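Long-range contacts in AB hydrolase-1 domain-containing protein (Thermoplasma acidophilum DSM 1728, PDB 3BDI), which is of uncharacterised function but probably acts as a hydrolase, belonging to the ABHD14 family of the alpha/beta hydrolase superfamily: residues 12-17 against 63-68; 74-79 against 87-92; 127-132 against 202-207; 138-143 against 167-172; 149-154 against 175-180. All blocks are in the same frame, centred on the assembly; numbering follows the deposited sequence.

Contact 1: residues 12-17 against 63-68; sequences NGTRVF and DYPGFG
F17 and D63 are the backbone partners here, their CA atoms 5.6 Å apart. In this alpha/beta hydrolase fold, strand 14-21 runs antiparallel to strand 57-62, and D63 begins the loop that leaves the latter. D63 N donates to F17 O at 2.9 Å, with an N-H...O angle of 159°. Beyond that bond the backbones part as Y64 to F67 fold into a type II turn, and side chains take over. The F17 ring and the D63 carboxylate flank each other with planes 50° apart, and F17 CD2 sits 3.4 Å from D63 OD2. The carboxylate has two further partners, the S40 hydroxyl at OD1 and R69 N at OD2. Farther back along the strand, T14 crosses P65 at about a right angle. Its CG2, anti to the backbone N, comes to 4.0 Å from P65 CG. Between these two pairs, V16 CG1 rests 3.8 Å from D63 O.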
# COMPACT_ATOMS: atom_id res chain seq x y z
N ASN A 12 -2.26 -4.13 -19.03
CA ASN A 12 -2.87 -5.26 -19.73
C ASN A 12 -4.29 -5.02 -20.16
O ASN A 12 -5.15 -5.87 -20.03
CB ASN A 12 -2.74 -6.55 -18.92
CG ASN A 12 -1.32 -6.99 -18.81
OD1 ASN A 12 -0.60 -7.05 -19.81
ND2 ASN A 12 -0.87 -7.27 -17.61
N GLY A 13 -4.53 -3.85 -20.73
CA GLY A 13 -5.82 -3.54 -21.34
C GLY A 13 -6.75 -2.70 -20.47
O GLY A 13 -7.81 -2.28 -20.93
N THR A 14 -6.34 -2.44 -19.24
CA THR A 14 -7.12 -1.60 -18.33
C THR A 14 -6.45 -0.25 -18.20
O THR A 14 -5.25 -0.18 -17.85
CB THR A 14 -7.26 -2.27 -16.96
OG1 THR A 14 -8.02 -3.47 -17.13
CG2 THR A 14 -8.01 -1.36 -15.95
N ARG A 15 -7.22 0.81 -18.42
CA ARG A 15 -6.72 2.17 -18.33
C ARG A 15 -6.68 2.69 -16.88
O ARG A 15 -7.72 3.01 -16.30
CB ARG A 15 -7.56 3.09 -19.22
CG ARG A 15 -7.06 4.52 -19.38
CD ARG A 15 -8.00 5.29 -20.21
NE ARG A 15 -7.60 6.66 -20.51
CZ ARG A 15 -8.07 7.75 -19.91
NH1 ARG A 15 -8.91 7.69 -18.91
NH2 ARG A 15 -7.64 8.94 -20.34
N VAL A 16 -5.49 2.74 -16.32
CA VAL A 16 -5.25 3.02 -14.92
C VAL A 16 -4.74 4.44 -14.76
O VAL A 16 -3.76 4.81 -15.42
CB VAL A 16 -4.22 2.02 -14.37
CG1 VAL A 16 -3.82 2.35 -12.94
CG2 VAL A 16 -4.81 0.63 -14.44
N PHE A 17 -5.37 5.22 -13.90
CA PHE A 17 -4.83 6.51 -13.49
C PHE A 17 -3.77 6.29 -12.43
O PHE A 17 -3.94 5.51 -11.51
CB PHE A 17 -5.93 7.38 -12.89
CG PHE A 17 -5.43 8.71 -12.36
CD1 PHE A 17 -5.02 9.68 -13.24
CD2 PHE A 17 -5.40 8.99 -10.99
CE1 PHE A 17 -4.53 10.87 -12.79
CE2 PHE A 17 -4.93 10.19 -10.51
CZ PHE A 17 -4.52 11.16 -11.44
N ASP A 63 -5.05 4.58 -8.97
CA ASP A 63 -6.44 4.30 -8.60
C ASP A 63 -6.69 2.85 -9.00
O ASP A 63 -6.39 2.45 -10.15
CB ASP A 63 -7.42 5.22 -9.26
CG ASP A 63 -7.34 6.65 -8.74
OD1 ASP A 63 -6.65 6.91 -7.75
OD2 ASP A 63 -8.00 7.52 -9.37
N TYR A 64 -7.17 2.04 -8.06
CA TYR A 64 -7.44 0.62 -8.33
C TYR A 64 -8.50 0.55 -9.43
O TYR A 64 -9.43 1.33 -9.41
CB TYR A 64 -7.89 -0.12 -7.06
CG TYR A 64 -7.79 -1.63 -7.26
CD1 TYR A 64 -6.57 -2.28 -7.18
CD2 TYR A 64 -8.87 -2.33 -7.73
CE1 TYR A 64 -6.44 -3.58 -7.52
CE2 TYR A 64 -8.75 -3.66 -8.08
CZ TYR A 64 -7.55 -4.29 -7.93
OH TYR A 64 -7.35 -5.57 -8.30
N PRO A 65 -8.38 -0.39 -10.38
CA PRO A 65 -9.47 -0.55 -11.37
C PRO A 65 -10.86 -0.58 -10.76
O PRO A 65 -11.09 -1.31 -9.82
CB PRO A 65 -9.09 -1.87 -12.08
CG PRO A 65 -7.57 -1.87 -12.01
CD PRO A 65 -7.25 -1.32 -10.66
N GLY A 66 -11.77 0.22 -11.31
CA GLY A 66 -13.08 0.33 -10.76
C GLY A 66 -13.27 1.42 -9.74
O GLY A 66 -14.42 1.67 -9.33
N PHE A 67 -12.20 2.13 -9.38
CA PHE A 67 -12.20 3.17 -8.34
C PHE A 67 -11.60 4.43 -8.94
O PHE A 67 -10.83 4.39 -9.89
CB PHE A 67 -11.36 2.74 -7.13
CG PHE A 67 -11.96 1.61 -6.37
CD1 PHE A 67 -11.84 0.28 -6.80
CD2 PHE A 67 -12.69 1.86 -5.22
CE1 PHE A 67 -12.40 -0.74 -6.09
CE2 PHE A 67 -13.25 0.82 -4.52
CZ PHE A 67 -13.14 -0.46 -4.99
N GLY A 68 -11.88 5.57 -8.33
CA GLY A 68 -11.28 6.84 -8.72
C GLY A 68 -11.45 7.12 -10.19
O GLY A 68 -12.56 7.12 -10.70

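Contact 2: residues 74-79 against 87-92; sequences EKYGID and AEFIRD
Y76 meets F89 and D92 in a buried contact of mixed character, an aromatic pair beside a hydrogen bond to a carboxylate, where the loop after strand 57-62 folds back on helix 83-96. F89 turns the edge of its ring to the face of Y76, a T-shaped stack with centroids 5.2 Å apart and planes at 75°. F89 CD1 stands 3.7 Å above the Y76 ring plane, nearer the ring's margin than its centre, while K75 CG covers the centre of the opposite face, so the tyrosine is held from both sides. Y76 CD1 also packs 3.6 Å from F89 CB. At the far end of the ring, Y76 OH donates to D92 OD2 at 2.6 Å. The oxygen lies in the ring plane and accepts with its anti lone pair; chi1 of -69° swings the D92 carboxylate toward the loop. Water 1 gives D92 OD2 a second bond at 2.6 Å, and itself accepts from R91 NH2, in the conformer modelled, at 2.9 Å and weakly from K75 NZ. N12 ND2 adds a further bond to Y76 OH. A loop that leaves a sheet strand and folds onto the following helix is part of the alternating strand-helix topology of the alpha/beta hydrolase fold.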
# COMPACT_ATOMS: atom_id res chain seq x y z
N GLU A 74 -12.30 -6.48 -16.09
CA GLU A 74 -12.62 -7.87 -15.89
C GLU A 74 -11.48 -8.62 -15.26
O GLU A 74 -11.72 -9.46 -14.40
CB GLU A 74 -12.99 -8.55 -17.22
CG GLU A 74 -14.27 -8.01 -17.81
CD GLU A 74 -14.56 -8.53 -19.19
OE1 GLU A 74 -14.39 -9.73 -19.43
OE2 GLU A 74 -14.95 -7.72 -20.06
N LYS A 75 -10.25 -8.36 -15.70
CA LYS A 75 -9.08 -9.09 -15.20
C LYS A 75 -8.77 -8.78 -13.71
O LYS A 75 -8.36 -9.68 -12.92
CB LYS A 75 -7.87 -8.69 -16.06
CG LYS A 75 -6.56 -9.38 -15.74
CD LYS A 75 -5.49 -9.04 -16.77
CE LYS A 75 -4.18 -9.72 -16.41
NZ LYS A 75 -4.22 -11.20 -16.73
N TYR A 76 -8.93 -7.51 -13.32
CA TYR A 76 -8.48 -7.03 -12.01
C TYR A 76 -9.59 -6.64 -11.09
O TYR A 76 -9.33 -6.31 -9.93
CB TYR A 76 -7.55 -5.82 -12.21
CG TYR A 76 -6.32 -6.12 -13.07
CD1 TYR A 76 -5.43 -7.13 -12.71
CD2 TYR A 76 -6.02 -5.36 -14.21
CE1 TYR A 76 -4.32 -7.40 -13.49
CE2 TYR A 76 -4.92 -5.63 -14.99
CZ TYR A 76 -4.05 -6.62 -14.61
OH TYR A 76 -2.93 -6.85 -15.40
N GLY A 77 -10.83 -6.64 -11.55
CA GLY A 77 -11.92 -6.11 -10.74
C GLY A 77 -12.09 -6.92 -9.48
O GLY A 77 -11.87 -8.14 -9.48
N ILE A 78 -12.48 -6.24 -8.41
CA ILE A 78 -12.66 -6.91 -7.11
C ILE A 78 -14.13 -6.99 -6.72
O ILE A 78 -14.42 -7.38 -5.58
CB ILE A 78 -11.74 -6.37 -5.98
CG1 ILE A 78 -11.84 -4.87 -5.84
CG2 ILE A 78 -10.27 -6.83 -6.22
CD1 ILE A 78 -13.08 -4.44 -5.24
N ASP A 79 -15.04 -6.76 -7.65
CA ASP A 79 -16.48 -6.87 -7.38
C ASP A 79 -16.88 -8.20 -6.77
O ASP A 79 -17.82 -8.22 -5.98
CB ASP A 79 -17.31 -6.77 -8.66
CG ASP A 79 -17.18 -5.45 -9.35
OD1 ASP A 79 -16.89 -4.45 -8.67
OD2 ASP A 79 -17.42 -5.42 -10.59
N ALA A 87 -3.58 -9.14 -6.35
CA ALA A 87 -2.15 -9.49 -6.41
C ALA A 87 -1.62 -9.45 -7.84
O ALA A 87 -0.51 -8.98 -8.11
CB ALA A 87 -1.92 -10.90 -5.76
N GLU A 88 -2.41 -10.00 -8.77
CA GLU A 88 -2.10 -9.88 -10.21
C GLU A 88 -1.96 -8.42 -10.60
O GLU A 88 -0.98 -8.03 -11.22
CB GLU A 88 -3.17 -10.54 -11.08
CG GLU A 88 -3.27 -12.04 -10.94
CD GLU A 88 -1.97 -12.71 -11.16
OE1 GLU A 88 -1.32 -12.50 -12.23
OE2 GLU A 88 -1.61 -13.48 -10.27
N PHE A 89 -2.92 -7.60 -10.18
CA PHE A 89 -2.85 -6.18 -10.49
C PHE A 89 -1.55 -5.57 -10.01
O PHE A 89 -0.88 -4.88 -10.75
CB PHE A 89 -4.00 -5.38 -9.91
CG PHE A 89 -3.88 -3.94 -10.25
CD1 PHE A 89 -4.10 -3.48 -11.52
CD2 PHE A 89 -3.47 -3.03 -9.29
CE1 PHE A 89 -3.90 -2.15 -11.82
CE2 PHE A 89 -3.30 -1.71 -9.59
CZ PHE A 89 -3.52 -1.29 -10.86
N ILE A 90 -1.20 -5.79 -8.74
CA ILE A 90 -0.01 -5.12 -8.21
C ILE A 90 1.27 -5.55 -8.93
O ILE A 90 2.10 -4.71 -9.33
CB ILE A 90 0.08 -5.24 -6.67
CG1 ILE A 90 -1.09 -4.46 -6.08
CG2 ILE A 90 1.46 -4.75 -6.16
CD1 ILE A 90 -1.20 -4.45 -4.55
N ARG A 91 1.39 -6.86 -9.16
CA ARG A 91 2.52 -7.38 -9.95
C ARG A 91 2.58 -6.75 -11.33
O ARG A 91 3.63 -6.26 -11.77
CB ARG A 91 2.39 -8.88 -10.08
CG ARG A 91 3.57 -9.51 -10.80
CD ARG A 91 3.33 -10.97 -11.00
NE ARG A 91 2.62 -11.26 -12.24
CZ ARG A 91 1.31 -11.46 -12.37
NH1 ARG A 91 0.47 -11.35 -11.36
NH2 ARG A 91 0.83 -11.77 -13.56
N ASP A 92 1.44 -6.75 -12.02
CA ASP A 92 1.38 -6.24 -13.41
C ASP A 92 1.59 -4.75 -13.49
O ASP A 92 2.14 -4.24 -14.46
CB ASP A 92 0.03 -6.64 -14.03
CG ASP A 92 -0.09 -8.15 -14.30
OD1 ASP A 92 0.91 -8.88 -14.09
OD2 ASP A 92 -1.20 -8.62 -14.63
O HOH W 1 -1.59 -11.13 -15.09

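Contact 3: residues 127-132 against 202-207; sequences GIIAVA and DFLRNL
F203 is the first residue of 202-207 to touch strand 125-131, and it makes the broadest approach. Its CG lies anti to the backbone N (chi1 173°), which sends the ring off the C-terminal end of helix 193-205 toward the sheet. There the ring and I129 run antiparallel alongside each other, F203 CE2 coming to 3.9 Å from I129 CG1. The far end of the same ring, F203 CZ, reaches the backbone 3.7 Å from I128 O. L204 follows on the next step of the helix and crosses I129 at about a right angle, the two branches meeting at L204 CD2 and I129 CD1, 4.2 Å apart. I129 is thus touched by two successive helix residues, with CG1 taken up by the phenylalanine and CD1 shared with the leucine. At N206 the chain leaves helical geometry, and L207 ends it. L207 CD2 lies 4.2 Å from G127 CA, and the bare CA of this glycine is what lets the methyl come so close. L151, on the neighbouring strand, also packs on F203. No hydrogen bond crosses between the two segments, so the end of the C-terminal helix of the alpha/beta hydrolase fold is fitted to one face of the sheet by apolar packing alone, while polar ties lie around the contact at both ends, from D202 to R177 and from the L207 carboxylate to K149.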
# COMPACT_ATOMS: atom_id res chain seq x y z
N GLY A 127 9.34 -4.81 1.17
CA GLY A 127 8.83 -4.47 2.50
C GLY A 127 7.35 -4.17 2.36
O GLY A 127 6.88 -3.87 1.23
N ILE A 128 6.64 -4.22 3.48
CA ILE A 128 5.17 -3.97 3.51
C ILE A 128 4.87 -2.87 4.52
O ILE A 128 5.40 -2.90 5.64
CB ILE A 128 4.42 -5.25 4.00
CG1 ILE A 128 4.60 -6.41 3.02
CG2 ILE A 128 2.89 -4.99 4.22
CD1 ILE A 128 4.09 -7.72 3.55
N ILE A 129 3.98 -1.94 4.14
CA ILE A 129 3.31 -1.09 5.11
C ILE A 129 1.82 -1.37 4.93
O ILE A 129 1.31 -1.28 3.83
CB ILE A 129 3.54 0.42 4.87
CG1 ILE A 129 5.05 0.76 4.98
CG2 ILE A 129 2.78 1.25 5.88
CD1 ILE A 129 5.43 2.19 4.62
N ALA A 130 1.15 -1.73 6.00
CA ALA A 130 -0.28 -2.02 5.94
C ALA A 130 -0.98 -1.26 7.03
O ALA A 130 -0.66 -1.39 8.22
CB ALA A 130 -0.53 -3.52 6.07
N VAL A 131 -1.90 -0.40 6.62
CA VAL A 131 -2.65 0.46 7.51
C VAL A 131 -4.01 -0.19 7.74
O VAL A 131 -4.88 -0.16 6.88
CB VAL A 131 -2.84 1.87 6.93
CG1 VAL A 131 -3.36 2.86 8.00
CG2 VAL A 131 -1.50 2.40 6.34
N ALA A 132 -4.17 -0.83 8.91
CA ALA A 132 -5.40 -1.53 9.27
C ALA A 132 -5.94 -2.37 8.11
O ALA A 132 -7.07 -2.19 7.64
CB ALA A 132 -6.45 -0.59 9.85
N ASP A 202 10.38 6.75 9.26
CA ASP A 202 11.34 6.08 10.12
C ASP A 202 11.49 4.59 9.71
O ASP A 202 12.61 4.06 9.61
CB ASP A 202 10.91 6.19 11.55
CG ASP A 202 11.90 5.62 12.47
OD1 ASP A 202 12.97 6.25 12.69
OD2 ASP A 202 11.63 4.52 12.92
N PHE A 203 10.37 3.90 9.47
CA PHE A 203 10.41 2.54 9.01
C PHE A 203 11.19 2.38 7.71
O PHE A 203 12.03 1.51 7.56
CB PHE A 203 8.97 2.01 8.85
CG PHE A 203 8.87 0.66 8.21
CD1 PHE A 203 9.13 -0.50 8.92
CD2 PHE A 203 8.48 0.50 6.90
CE1 PHE A 203 9.04 -1.71 8.31
CE2 PHE A 203 8.38 -0.72 6.31
CZ PHE A 203 8.66 -1.82 7.03
N LEU A 204 10.88 3.23 6.73
CA LEU A 204 11.51 3.11 5.42
C LEU A 204 12.99 3.43 5.50
O LEU A 204 13.82 2.81 4.79
CB LEU A 204 10.82 4.04 4.40
CG LEU A 204 9.41 3.66 4.06
CD1 LEU A 204 8.67 4.75 3.22
CD2 LEU A 204 9.38 2.33 3.26
N ARG A 205 13.38 4.40 6.32
CA ARG A 205 14.81 4.73 6.44
C ARG A 205 15.60 3.49 6.86
O ARG A 205 16.72 3.26 6.43
CB ARG A 205 15.08 5.90 7.43
CG ARG A 205 14.81 7.38 6.89
CD ARG A 205 15.30 8.51 7.83
NE ARG A 205 15.14 9.88 7.28
CZ ARG A 205 16.01 10.51 6.47
NH1 ARG A 205 17.14 9.96 6.03
NH2 ARG A 205 15.70 11.75 6.09
N ASN A 206 14.96 2.65 7.70
CA ASN A 206 15.67 1.59 8.45
C ASN A 206 15.43 0.23 7.88
O ASN A 206 15.78 -0.80 8.50
CB ASN A 206 15.26 1.66 9.92
CG ASN A 206 15.88 2.83 10.60
OD1 ASN A 206 17.09 2.96 10.57
ND2 ASN A 206 15.08 3.73 11.16
N LEU A 207 14.88 0.23 6.67
CA LEU A 207 14.57 -1.03 5.95
C LEU A 207 15.84 -1.66 5.42
O LEU A 207 16.65 -1.04 4.73
CB LEU A 207 13.52 -0.78 4.84
CG LEU A 207 12.76 -1.99 4.28
CD1 LEU A 207 12.15 -2.84 5.33
CD2 LEU A 207 11.67 -1.48 3.35
OXT LEU A 207 16.13 -2.83 5.71

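Contact 4: residues 138-143 against 167-172; sequences SLKGDM and KEYASI
M143, modelled as selenomethionine, lays its terminal methyl over one face of the Y169 ring: CE is 4.0 Å from the ring centroid and 29° off the normal, a CH-pi contact. SE stands farther above the same ring, 4.8 Å from the centroid, which makes this a Met-aromatic pair. The turn at chi3 (23°) swings CE over the ring. Beside it, I172 CG2 packs 3.7 Å from M143 CB, and I172 CD1 meets K140 CG at 3.7 Å. The extended K140 chain then runs on past I172 to E168. There K140 NZ gives a salt-bridging hydrogen bond to E168 OE2 at 2.9 Å, arriving from 36° out of the carboxylate plane. Around this shell, I115 and V136 touch M143, while L152 and W154 of the sheet back Y169. The short helix 140-143 follows strand 125-131, where many alpha/beta hydrolases insert a cap. Apolar contacts of M143, Y169 and I172 thus hold it to helix 163-172 on the buried side, while the K140-E168 pair closes the more exposed edge.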
# COMPACT_ATOMS: atom_id res chain seq x y z
N SER A 138 -8.72 -14.50 6.70
CA SER A 138 -8.60 -15.90 6.28
C SER A 138 -7.19 -16.35 5.85
O SER A 138 -7.00 -17.52 5.48
CB SER A 138 -9.54 -16.15 5.10
OG SER A 138 -9.03 -15.55 3.91
N LEU A 139 -6.22 -15.43 5.89
CA LEU A 139 -4.88 -15.67 5.37
C LEU A 139 -3.81 -15.80 6.44
O LEU A 139 -2.64 -15.78 6.13
CB LEU A 139 -4.52 -14.49 4.47
CG LEU A 139 -5.48 -14.25 3.32
CD1 LEU A 139 -5.07 -13.02 2.50
CD2 LEU A 139 -5.51 -15.49 2.46
N LYS A 140 -4.20 -16.01 7.69
CA LYS A 140 -3.25 -16.02 8.81
C LYS A 140 -2.18 -17.09 8.65
O LYS A 140 -0.99 -16.87 8.99
CB LYS A 140 -4.00 -16.24 10.13
CG LYS A 140 -4.98 -15.15 10.45
CD LYS A 140 -5.72 -15.46 11.74
CE LYS A 140 -6.82 -14.45 11.95
NZ LYS A 140 -7.58 -14.74 13.22
N GLY A 141 -2.56 -18.27 8.14
CA GLY A 141 -1.62 -19.37 8.01
C GLY A 141 -0.57 -19.04 6.96
O GLY A 141 0.57 -19.50 7.05
N ASP A 142 -0.92 -18.21 5.98
CA ASP A 142 0.06 -17.85 4.96
C ASP A 142 0.87 -16.64 5.40
O ASP A 142 2.07 -16.51 5.11
CB ASP A 142 -0.69 -17.54 3.66
CG ASP A 142 -1.67 -18.65 3.28
OD1 ASP A 142 -1.21 -19.62 2.64
OD2 ASP A 142 -2.88 -18.55 3.63
N MSE A 143 0.22 -15.72 6.10
CA MSE A 143 0.87 -14.56 6.66
C MSE A 143 1.97 -14.96 7.59
O MSE A 143 2.96 -14.26 7.67
CB MSE A 143 -0.13 -13.65 7.40
CG MSE A 143 -1.01 -12.87 6.44
SE MSE A 143 -2.46 -11.90 7.29
CE MSE A 143 -1.90 -11.67 9.02
N LYS A 167 -2.91 -6.63 17.12
CA LYS A 167 -1.99 -7.37 17.99
C LYS A 167 -1.83 -8.80 17.48
O LYS A 167 -0.74 -9.37 17.49
CB LYS A 167 -2.50 -7.32 19.44
CG LYS A 167 -2.55 -5.90 19.99
N GLU A 168 -2.91 -9.36 16.97
CA GLU A 168 -2.85 -10.67 16.37
C GLU A 168 -1.99 -10.70 15.09
O GLU A 168 -1.11 -11.52 14.92
CB GLU A 168 -4.23 -11.18 16.09
CG GLU A 168 -4.17 -12.65 15.79
CD GLU A 168 -5.50 -13.28 15.53
OE1 GLU A 168 -6.54 -12.56 15.62
OE2 GLU A 168 -5.48 -14.50 15.23
N TYR A 169 -2.20 -9.75 14.18
CA TYR A 169 -1.39 -9.74 12.97
C TYR A 169 0.08 -9.46 13.29
O TYR A 169 0.96 -9.97 12.60
CB TYR A 169 -1.92 -8.70 11.99
CG TYR A 169 -3.25 -8.99 11.36
CD1 TYR A 169 -3.89 -10.23 11.50
CD2 TYR A 169 -3.90 -8.02 10.58
CE1 TYR A 169 -5.12 -10.48 10.90
CE2 TYR A 169 -5.11 -8.27 10.00
CZ TYR A 169 -5.74 -9.49 10.15
OH TYR A 169 -6.95 -9.73 9.55
N ALA A 170 0.34 -8.67 14.33
CA ALA A 170 1.71 -8.35 14.71
C ALA A 170 2.43 -9.59 15.22
O ALA A 170 3.64 -9.75 15.05
CB ALA A 170 1.71 -7.27 15.77
N SER A 171 1.68 -10.46 15.85
CA SER A 171 2.25 -11.74 16.30
C SER A 171 2.50 -12.72 15.16
O SER A 171 3.50 -13.45 15.13
CB SER A 171 1.27 -12.38 17.26
OG SER A 171 0.99 -11.54 18.35
N ILE A 172 1.56 -12.79 14.24
CA ILE A 172 1.68 -13.67 13.09
C ILE A 172 2.87 -13.30 12.20
O ILE A 172 3.59 -14.19 11.72
CB ILE A 172 0.35 -13.68 12.27
CG1 ILE A 172 -0.78 -14.29 13.13
CG2 ILE A 172 0.50 -14.44 10.97
CD1 ILE A 172 -2.19 -14.05 12.57

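Contact 5: residues 149-154 against 175-180; sequences KTLLVW and GSRLEI
L151 and R177 run alongside each other on neighbouring parallel strands of a beta-alpha-beta unit whose crossover is helix 163-172, where strand 177-181 forms one edge of the alpha/beta hydrolase sheet. The strand segments run at 16° to one another. R177 N donates to T150 O and L152 N to R177 O, both at 2.8 Å, and the pattern repeats with E179 N to L152 O and W154 N to E179 O. On the face carrying L151, V153, R177 and E179, covered by helix 193-205, L151 CD1 tucks in 3.5 Å from R177 CG. In the E179 conformer given, R177 grips E179 OE2 side-on with NE (2.9 Å) and NH2 (3.0 Å), both from one face of the carboxylate, the oxygen lying in the guanidinium plane; NH1 pairs with D202. The other face carries L152, W154, L178 and I180 and looks toward helix 163-172. L178, its CG anti to the backbone N (chi1 176°), brings CD1 to 3.8 Å from L152 CB and 4.2 Å from W154 CE3. W154 also touches the probable Ser-His-Asp triad, and its NE1 is hydrogen-bonded to V161 O. At the start of the pairing, L152 CD1 lies 4.0 Å from S176 OG, itself hydrogen-bonded to I173 O.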
# COMPACT_ATOMS: atom_id res chain seq x y z
N LYS A 149 10.25 -7.23 6.09
CA LYS A 149 10.02 -6.22 7.12
C LYS A 149 8.62 -5.66 6.84
O LYS A 149 8.34 -5.26 5.71
CB LYS A 149 11.07 -5.08 7.07
CG LYS A 149 12.44 -5.49 7.67
CD LYS A 149 13.47 -4.35 7.75
CE LYS A 149 14.80 -4.88 8.28
NZ LYS A 149 15.90 -3.87 8.37
N THR A 150 7.81 -5.56 7.89
CA THR A 150 6.43 -5.13 7.80
C THR A 150 6.10 -4.11 8.88
O THR A 150 6.43 -4.33 10.03
CB THR A 150 5.50 -6.37 7.95
OG1 THR A 150 5.73 -7.29 6.87
CG2 THR A 150 4.03 -6.02 7.97
N LEU A 151 5.48 -3.00 8.50
CA LEU A 151 4.94 -2.03 9.41
C LEU A 151 3.43 -2.12 9.35
O LEU A 151 2.83 -1.98 8.28
CB LEU A 151 5.38 -0.62 9.00
CG LEU A 151 4.82 0.57 9.79
CD1 LEU A 151 5.37 0.53 11.20
CD2 LEU A 151 5.14 1.89 9.10
N LEU A 152 2.82 -2.36 10.51
CA LEU A 152 1.38 -2.34 10.71
C LEU A 152 1.03 -1.07 11.44
O LEU A 152 1.58 -0.76 12.50
CB LEU A 152 0.97 -3.55 11.56
CG LEU A 152 1.26 -4.91 10.94
CD1 LEU A 152 1.02 -6.04 11.93
CD2 LEU A 152 0.48 -5.20 9.69
N VAL A 153 0.14 -0.26 10.86
CA VAL A 153 -0.28 1.02 11.41
C VAL A 153 -1.76 0.94 11.68
O VAL A 153 -2.52 0.56 10.82
CB VAL A 153 0.03 2.20 10.47
CG1 VAL A 153 -0.39 3.51 11.12
CG2 VAL A 153 1.53 2.25 10.11
N TRP A 154 -2.17 1.33 12.89
CA TRP A 154 -3.58 1.38 13.24
C TRP A 154 -3.84 2.67 13.99
O TRP A 154 -3.02 3.11 14.79
CB TRP A 154 -3.98 0.23 14.19
CG TRP A 154 -4.92 -0.80 13.66
CD1 TRP A 154 -6.30 -0.85 13.82
CD2 TRP A 154 -4.57 -1.98 12.96
NE1 TRP A 154 -6.79 -1.97 13.25
CE2 TRP A 154 -5.76 -2.70 12.72
CE3 TRP A 154 -3.36 -2.50 12.50
CZ2 TRP A 154 -5.75 -3.95 12.07
CZ3 TRP A 154 -3.35 -3.72 11.87
CH2 TRP A 154 -4.53 -4.42 11.65
N GLY A 175 8.79 -10.12 13.29
CA GLY A 175 9.59 -8.90 13.04
C GLY A 175 8.78 -7.68 12.68
O GLY A 175 9.34 -6.53 12.63
N SER A 176 7.47 -7.90 12.40
CA SER A 176 6.56 -6.77 12.14
C SER A 176 6.66 -5.73 13.23
O SER A 176 6.95 -6.06 14.41
CB SER A 176 5.11 -7.23 11.89
OG SER A 176 4.47 -7.80 13.03
N ARG A 177 6.60 -4.46 12.83
CA ARG A 177 6.60 -3.26 13.73
C ARG A 177 5.08 -2.84 13.78
O ARG A 177 4.53 -2.54 12.74
CB ARG A 177 7.48 -2.11 13.13
CG ARG A 177 7.32 -0.74 13.79
CD ARG A 177 8.47 0.23 13.36
NE ARG A 177 8.20 1.56 13.89
CZ ARG A 177 8.88 2.64 13.43
NH1 ARG A 177 9.89 2.51 12.55
NH2 ARG A 177 8.67 3.83 13.97
N LEU A 178 4.41 -2.92 14.94
CA LEU A 178 3.03 -2.37 15.12
C LEU A 178 3.09 -1.01 15.77
O LEU A 178 3.69 -0.83 16.83
CB LEU A 178 2.16 -3.26 16.01
CG LEU A 178 0.75 -2.78 16.37
CD1 LEU A 178 -0.05 -2.53 15.06
CD2 LEU A 178 0.05 -3.75 17.31
N GLU A 179 2.47 -0.04 15.13
CA GLU A 179 2.33 1.27 15.72
C GLU A 179 0.87 1.73 15.80
O GLU A 179 0.25 1.79 14.82
CB GLU A 179 3.13 2.28 14.94
CG GLU A 179 4.67 1.89 14.71
CD GLU A 179 5.73 1.95 15.88
OE1 GLU A 179 6.01 1.00 16.64
OE2 GLU A 179 6.50 2.83 15.84
N ILE A 180 0.39 2.05 16.99
CA ILE A 180 -0.97 2.49 17.16
C ILE A 180 -0.91 4.00 17.38
O ILE A 180 -0.28 4.49 18.33
CB ILE A 180 -1.71 1.72 18.33
CG1 ILE A 180 -1.78 0.20 18.07
CG2 ILE A 180 -3.11 2.24 18.47
CD1 ILE A 180 -2.28 -0.64 19.26
O HOH W 2 9.43 -4.81 10.49

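In the fold
Contacts 1, 2 and 3 are buried, while contacts 4 and 5 are partly buried. Contacts 1 and 2 adjoin at one end of the molecule, where the chain after strand 57-62 fits against strand 14-21 and then helix 83-96; a hydrogen bond from Y64 to Y76 joins them. Contacts 3 and 5 share the other end of the sheet, where strands 125-131 and 150-155 are neighbours. Contact 4 sits outside contact 5, its Y169 packing on W154. The chemistry differs accordingly: backbone hydrogen bonds dominate contact 5 and carbon packing contact 3; contact 1 has a single backbone bond with apolar packing; contact 2 pairs a stack with a buried tyrosine-carboxylate bond; contact 4 combines a Met-aromatic pair with a more exposed salt bridge.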